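Local coordinates for protein arabinose metabolism transcriptional repressor (Bacillus subtilis, PDB 5D4S) that binds bipartite operator DNA through a GntR-type winged helix-turn-helix domain and represses transcription of arabinose metabolism genes, at residues B[30-35]-B[51-56]; B[66-71]-B[75-80]. All blocks are in the same frame, centred on the assembly; numbering follows the deposited sequence.

Interaction 1: residues B[30-35]-B[51-56]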
loop_
_atom_site.group_PDB
_atom_site.type_symbol
_atom_site.label_atom_id
_atom_site.label_comp_id
_atom_site.label_asym_id
_atom_site.label_seq_id
_atom_site.Cartn_x
_atom_site.Cartn_y
_atom_site.Cartn_z
ATOM N N GLU B 30 -9.731 8.308 -0.542
ATOM C CA GLU B 30 -10.337 9.628 -0.446
ATOM C C GLU B 30 -11.555 9.621 0.477
ATOM O O GLU B 30 -11.725 10.527 1.291
ATOM C CB GLU B 30 -10.736 10.154 -1.826
ATOM C CG GLU B 30 -9.714 11.106 -2.420
ATOM C CD GLU B 30 -10.185 11.750 -3.717
ATOM O OE1 GLU B 30 -11.392 11.656 -4.034
ATOM O OE2 GLU B 30 -9.341 12.353 -4.414
ATOM N N GLU B 31 -12.399 8.602 0.353
ATOM C CA GLU B 31 -13.598 8.543 1.191
ATOM C C GLU B 31 -13.204 8.332 2.661
ATOM O O GLU B 31 -13.618 9.080 3.545
ATOM C CB GLU B 31 -14.536 7.438 0.697
ATOM C CG GLU B 31 -15.827 7.290 1.502
ATOM C CD GLU B 31 -16.874 8.316 1.128
ATOM O OE1 GLU B 31 -16.640 9.078 0.167
ATOM O OE2 GLU B 31 -17.934 8.358 1.793
ATOM N N ILE B 32 -12.374 7.330 2.918
ATOM C CA ILE B 32 -11.964 7.053 4.286
ATOM C C ILE B 32 -11.296 8.283 4.891
ATOM O O ILE B 32 -11.588 8.656 6.027
ATOM C CB ILE B 32 -11.034 5.841 4.363
ATOM C CG1 ILE B 32 -11.813 4.574 3.982
ATOM C CG2 ILE B 32 -10.502 5.671 5.782
ATOM C CD1 ILE B 32 -10.971 3.272 4.029
ATOM N N SER B 33 -10.452 8.962 4.120
ATOM C CA SER B 33 -9.787 10.125 4.682
ATOM C C SER B 33 -10.783 11.269 4.842
ATOM O O SER B 33 -10.576 12.154 5.672
ATOM C CB SER B 33 -8.592 10.547 3.831
ATOM O OG SER B 33 -8.884 10.417 2.458
ATOM N N SER B 34 -11.877 11.241 4.075
ATOM C CA SER B 34 -12.913 12.263 4.213
ATOM C C SER B 34 -13.726 12.020 5.482
ATOM O O SER B 34 -14.296 12.949 6.028
ATOM C CB SER B 34 -13.851 12.296 3.001
ATOM O OG SER B 34 -14.846 11.282 3.114
ATOM N N TRP B 35 -13.785 10.771 5.940
ATOM C CA TRP B 35 -14.427 10.459 7.225
ATOM C C TRP B 35 -13.628 11.049 8.383
ATOM O O TRP B 35 -14.172 11.694 9.270
ATOM C CB TRP B 35 -14.560 8.956 7.417
ATOM C CG TRP B 35 -15.408 8.277 6.401
ATOM C CD1 TRP B 35 -16.325 8.856 5.560
ATOM C CD2 TRP B 35 -15.427 6.884 6.122
ATOM N NE1 TRP B 35 -16.905 7.893 4.766
ATOM C CE2 TRP B 35 -16.374 6.670 5.099
ATOM C CE3 TRP B 35 -14.733 5.781 6.648
ATOM C CZ2 TRP B 35 -16.638 5.408 4.578
ATOM C CZ3 TRP B 35 -14.995 4.529 6.134
ATOM C CH2 TRP B 35 -15.936 4.351 5.103
ATOM N N ASN B 51 -13.923 -6.501 5.879
ATOM C CA ASN B 51 -15.061 -7.114 5.197
ATOM C C ASN B 51 -16.264 -6.164 5.039
ATOM O O ASN B 51 -16.975 -6.199 4.020
ATOM C CB ASN B 51 -15.494 -8.382 5.923
ATOM C CG ASN B 51 -14.740 -9.593 5.429
ATOM O OD1 ASN B 51 -15.273 -10.406 4.675
ATOM N ND2 ASN B 51 -13.474 -9.699 5.816
ATOM N N GLU B 52 -16.474 -5.329 6.051
ATOM C CA GLU B 52 -17.504 -4.299 5.988
ATOM C C GLU B 52 -17.154 -3.312 4.879
ATOM O O GLU B 52 -18.019 -2.910 4.104
ATOM C CB GLU B 52 -17.644 -3.585 7.325
ATOM C CG GLU B 52 -18.304 -4.472 8.383
ATOM C CD GLU B 52 -18.307 -3.861 9.751
ATOM O OE1 GLU B 52 -17.500 -2.942 9.996
ATOM O OE2 GLU B 52 -19.129 -4.293 10.582
ATOM N N LEU B 53 -15.885 -2.933 4.805
ATOM C CA LEU B 53 -15.441 -1.996 3.769
ATOM C C LEU B 53 -15.567 -2.602 2.369
ATOM O O LEU B 53 -15.972 -1.912 1.425
ATOM C CB LEU B 53 -14.003 -1.545 4.029
ATOM C CG LEU B 53 -13.858 -0.678 5.283
ATOM C CD1 LEU B 53 -12.403 -0.386 5.587
ATOM C CD2 LEU B 53 -14.653 0.615 5.158
ATOM N N MET B 54 -15.224 -3.882 2.238
ATOM C CA MET B 54 -15.378 -4.614 0.976
ATOM C C MET B 54 -16.808 -4.539 0.486
ATOM O O MET B 54 -17.073 -4.223 -0.678
ATOM C CB MET B 54 -15.000 -6.086 1.137
ATOM C CG MET B 54 -13.548 -6.344 1.391
ATOM S SD MET B 54 -13.319 -8.066 1.862
ATOM C CE MET B 54 -14.005 -8.878 0.432
ATOM N N GLN B 55 -17.732 -4.855 1.388
ATOM C CA GLN B 55 -19.141 -4.882 1.013
ATOM C C GLN B 55 -19.696 -3.484 0.777
ATOM O O GLN B 55 -20.566 -3.282 -0.067
ATOM C CB GLN B 55 -19.954 -5.612 2.086
ATOM C CG GLN B 55 -19.653 -7.104 2.138
ATOM C CD GLN B 55 -19.922 -7.725 3.501
ATOM O OE1 GLN B 55 -20.462 -7.076 4.400
ATOM N NE2 GLN B 55 -19.546 -8.993 3.659
ATOM N N GLN B 56 -19.192 -2.502 1.507
ATOM C CA GLN B 56 -19.809 -1.191 1.436
ATOM C C GLN B 56 -19.272 -0.361 0.260
ATOM O O GLN B 56 -19.987 0.490 -0.281
ATOM C CB GLN B 56 -19.633 -0.472 2.772
ATOM C CG GLN B 56 -20.559 -1.105 3.840
ATOM C CD GLN B 56 -20.196 -0.755 5.269
ATOM O OE1 GLN B 56 -19.375 0.121 5.522
ATOM N NE2 GLN B 56 -20.805 -1.458 6.212
#
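Leu-53 of helix 50-57 reaches across to Trp-35 and Ile-32 of helix 24-35, and these three side chains make up the contact. In the winged helix-turn-helix domain of this GntR-family repressor, helix 24-35 is the first of the three-helix bundle and helix 50-57 opens the helix-turn-helix. The two do not lie tightly together: their nearest CA atoms, Ile-32 and Leu-53, are 9.7 Å apart, and about 101 Å² is buried in all. Leu-53 spans the gap with both methyls, a different one for each partner. Its CD2 lies 4.0 Å from Trp-35 CH2 and equally near CZ3, meeting the outer edge of the six-membered ring in the ring plane, so the indole is touched on its rim and not over a face. Leu-53 CD1 turns to Ile-32 CD1, 4.2 Å away, where two methyl ends meet. Ile-32 extends CD1 anti to CA (chi2 -180°), which carries that methyl out toward the other helix. Helix 61-74 packs against Leu-53, through Ile-64 among others, and against Ile-32 as well.

The indole is steadied from its own helix. Glu-31 O sits over one face of the Trp-35 ring, near the rim and at a height of 3.3 Å above its plane. Ile-32 CA lies over that same face. On the pyrrole side, Trp-35 NE1 donates to Glu-31 OE2 at 3.2 Å, a bent bond that reaches the oxygen from above the carboxylate plane, 39° out of it.

Interaction 2: residues B[66-71]-B[75-80]. With nucleotides of chain C.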
loop_
_atom_site.group_PDB
_atom_site.type_symbol
_atom_site.label_atom_id
_atom_site.label_comp_id
_atom_site.label_asym_id
_atom_site.label_seq_id
_atom_site.Cartn_x
_atom_site.Cartn_y
_atom_site.Cartn_z
ATOM N N LYS B 66 -4.985 -2.146 0.117
ATOM C CA LYS B 66 -4.132 -1.156 -0.524
ATOM C C LYS B 66 -4.487 0.250 -0.009
ATOM O O LYS B 66 -3.597 1.011 0.392
ATOM C CB LYS B 66 -4.270 -1.269 -2.040
ATOM C CG LYS B 66 -3.708 -0.088 -2.867
ATOM C CD LYS B 66 -2.211 0.044 -2.719
ATOM C CE LYS B 66 -1.637 0.812 -3.921
ATOM N NZ LYS B 66 -0.310 1.366 -3.624
ATOM N N ALA B 67 -5.777 0.592 0.005
ATOM C CA ALA B 67 -6.178 1.912 0.506
ATOM C C ALA B 67 -5.739 2.171 1.946
ATOM O O ALA B 67 -5.149 3.220 2.293
ATOM C CB ALA B 67 -7.697 2.080 0.398
ATOM N N ILE B 68 -6.053 1.210 2.797
ATOM C CA ILE B 68 -5.745 1.350 4.204
ATOM C C ILE B 68 -4.243 1.376 4.413
ATOM O O ILE B 68 -3.736 2.168 5.202
ATOM C CB ILE B 68 -6.400 0.228 5.018
ATOM C CG1 ILE B 68 -7.906 0.504 5.126
ATOM C CG2 ILE B 68 -5.758 0.124 6.402
ATOM C CD1 ILE B 68 -8.701 -0.626 5.763
ATOM N N GLY B 69 -3.523 0.545 3.671
ATOM C CA GLY B 69 -2.077 0.488 3.782
ATOM C C GLY B 69 -1.446 1.825 3.439
ATOM O O GLY B 69 -0.531 2.281 4.130
ATOM N N ASP B 70 -1.937 2.470 2.384
ATOM C CA ASP B 70 -1.420 3.791 2.060
ATOM C C ASP B 70 -1.712 4.765 3.197
ATOM O O ASP B 70 -0.858 5.575 3.568
ATOM C CB ASP B 70 -2.033 4.340 0.770
ATOM C CG ASP B 70 -1.499 3.670 -0.480
ATOM O OD1 ASP B 70 -0.726 2.687 -0.377
ATOM O OD2 ASP B 70 -1.864 4.151 -1.581
ATOM N N LEU B 71 -2.931 4.714 3.732
ATOM C CA LEU B 71 -3.295 5.671 4.785
ATOM C C LEU B 71 -2.512 5.457 6.095
ATOM O O LEU B 71 -2.191 6.420 6.787
ATOM C CB LEU B 71 -4.808 5.613 5.045
ATOM C CG LEU B 71 -5.690 6.141 3.909
ATOM C CD1 LEU B 71 -7.177 5.927 4.196
ATOM C CD2 LEU B 71 -5.412 7.621 3.640
ATOM N N GLY B 75 0.232 7.891 8.115
ATOM C CA GLY B 75 0.086 8.197 9.528
ATOM C C GLY B 75 -1.315 8.653 9.885
ATOM O O GLY B 75 -1.532 9.229 10.947
ATOM N N LEU B 76 -2.266 8.391 8.994
ATOM C CA LEU B 76 -3.664 8.749 9.216
ATOM C C LEU B 76 -4.406 7.663 10.001
ATOM O O LEU B 76 -5.351 7.948 10.735
ATOM C CB LEU B 76 -4.359 8.992 7.879
ATOM C CG LEU B 76 -5.334 10.165 7.775
ATOM C CD1 LEU B 76 -4.644 11.489 8.071
ATOM C CD2 LEU B 76 -5.968 10.199 6.393
ATOM N N LEU B 77 -3.979 6.414 9.826
ATOM C CA LEU B 77 -4.592 5.262 10.491
ATOM C C LEU B 77 -3.527 4.358 11.082
ATOM O O LEU B 77 -2.373 4.404 10.666
ATOM C CB LEU B 77 -5.424 4.429 9.519
ATOM C CG LEU B 77 -6.536 5.016 8.657
ATOM C CD1 LEU B 77 -6.956 3.954 7.663
ATOM C CD2 LEU B 77 -7.705 5.415 9.535
ATOM N N TYR B 78 -3.919 3.508 12.025
ATOM C CA TYR B 78 -3.023 2.444 12.487
ATOM C C TYR B 78 -3.802 1.152 12.692
ATOM O O TYR B 78 -4.995 1.182 12.967
ATOM C CB TYR B 78 -2.285 2.839 13.774
ATOM C CG TYR B 78 -3.147 3.012 15.008
ATOM C CD1 TYR B 78 -3.704 4.242 15.319
ATOM C CD2 TYR B 78 -3.369 1.952 15.885
ATOM C CE1 TYR B 78 -4.483 4.414 16.453
ATOM C CE2 TYR B 78 -4.145 2.119 17.027
ATOM C CZ TYR B 78 -4.694 3.351 17.302
ATOM O OH TYR B 78 -5.468 3.534 18.427
ATOM N N SER B 79 -3.120 0.019 12.537
ATOM C CA SER B 79 -3.773 -1.279 12.579
ATOM C C SER B 79 -3.229 -2.141 13.704
ATOM O O SER B 79 -2.049 -2.071 14.034
ATOM C CB SER B 79 -3.604 -2.008 11.247
ATOM O OG SER B 79 -4.338 -1.380 10.212
ATOM N N VAL B 80 -4.110 -2.944 14.290
ATOM C CA VAL B 80 -3.748 -3.978 15.259
ATOM C C VAL B 80 -4.323 -5.277 14.732
ATOM O O VAL B 80 -5.544 -5.371 14.547
ATOM C CB VAL B 80 -4.325 -3.704 16.668
ATOM C CG1 VAL B 80 -3.880 -4.788 17.637
ATOM C CG2 VAL B 80 -3.912 -2.333 17.172
ATOM P P DT C 8 -10.142 -5.617 10.444
ATOM O OP1 DT C 8 -10.276 -4.173 10.730
ATOM O OP2 DT C 8 -10.932 -6.264 9.356
ATOM O "O5'" DT C 8 -8.595 -5.994 10.373
ATOM C "C5'" DT C 8 -7.726 -5.511 11.400
ATOM C "C4'" DT C 8 -6.369 -6.186 11.360
ATOM O "O4'" DT C 8 -6.541 -7.629 11.385
ATOM C "C3'" DT C 8 -5.515 -5.878 10.120
ATOM O "O3'" DT C 8 -4.162 -5.743 10.517
ATOM C "C2'" DT C 8 -5.720 -7.120 9.262
ATOM C "C1'" DT C 8 -5.812 -8.197 10.334
ATOM N N1 DT C 8 -6.494 -9.441 9.881
ATOM C C2 DT C 8 -5.868 -10.643 10.091
ATOM O O2 DT C 8 -4.807 -10.750 10.668
ATOM N N3 DT C 8 -6.546 -11.721 9.634
ATOM C C4 DT C 8 -7.749 -11.732 8.976
ATOM O O4 DT C 8 -8.275 -12.780 8.601
ATOM C C5 DT C 8 -8.345 -10.436 8.765
ATOM C C7 DT C 8 -9.656 -10.318 8.044
ATOM C C6 DT C 8 -7.691 -9.362 9.223
#
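Leu-71 lies across Leu-77, its CB 3.8 Å from Leu-77 CD1, the two side chains crossing at a slant. Leu-71 CD1 touches the same Leu-77 methyl, so CD1 of Leu-77 nests against both the root and one tip of its neighbour. The other branch of Leu-71 serves a second partner: its CD2 meets Leu-76 CD2 at 3.8 Å. With CG of Leu-71 set anti to the carbonyl carbon (chi1 -69°), the two methyls part in this way, one toward Leu-77 and one toward Leu-76. A turn earlier in the helix, Ile-68 offers its CG2 branch to the strand, 4.2 Å from the already engaged Leu-77 CD1. Leu-77 thus enters the core from the first strand of the wing, with Ile-36 and Ile-47 also packing on it.

The link between helix 61-74, the recognition helix of the winged helix-turn-helix, and strand 77-80 is short and sharply made. Gly-75 ends the helix in a Schellman motif, its positive phi turning the chain away. Leu-76 N then donates to Leu-71 O over 3.0 Å, with an N-H...O angle of 152°. Beyond the turn the strand runs at 114° to the helix, their axes 8.0 Å apart at closest approach.

At the far end the contact reaches the operator. Ser-79 CB approaches O3' of DT8 of chain C at 3.8 Å, and Val-80 O comes 3.4 Å from C4' of the same nucleotide. Ser-79 OG is hydrogen-bonded to Thr-85 on the second wing strand. The chemistry therefore changes along the strand: leucine packing and a capped helix end set the wing against the recognition helix, while its DNA end meets the sugar-phosphate backbone by close packing.

Interaction 1 closes before interaction 2 opens along the chain, and both belong to one winged helix-turn-helix domain, their centres about 12 Å apart. The 30-35/51-56 contact joins helices 24-35 and 50-57; the 66-71/75-80 contact joins helix 61-74 to strand 77-80, which pairs antiparallel with strand 84-87 in the wing. The two touch directly: Ile-32 CG2 packs 3.7 Å from Leu-71 CD1, Leu-53 CD1 lies 3.7 Å from Ile-68 CD1, and Ser-33 CB meets Leu-76 CD2. These contacts join the helix bundle to the wing through a shared, largely apolar core, consistent with a compact unit presenting both recognition helix and wing to the operator.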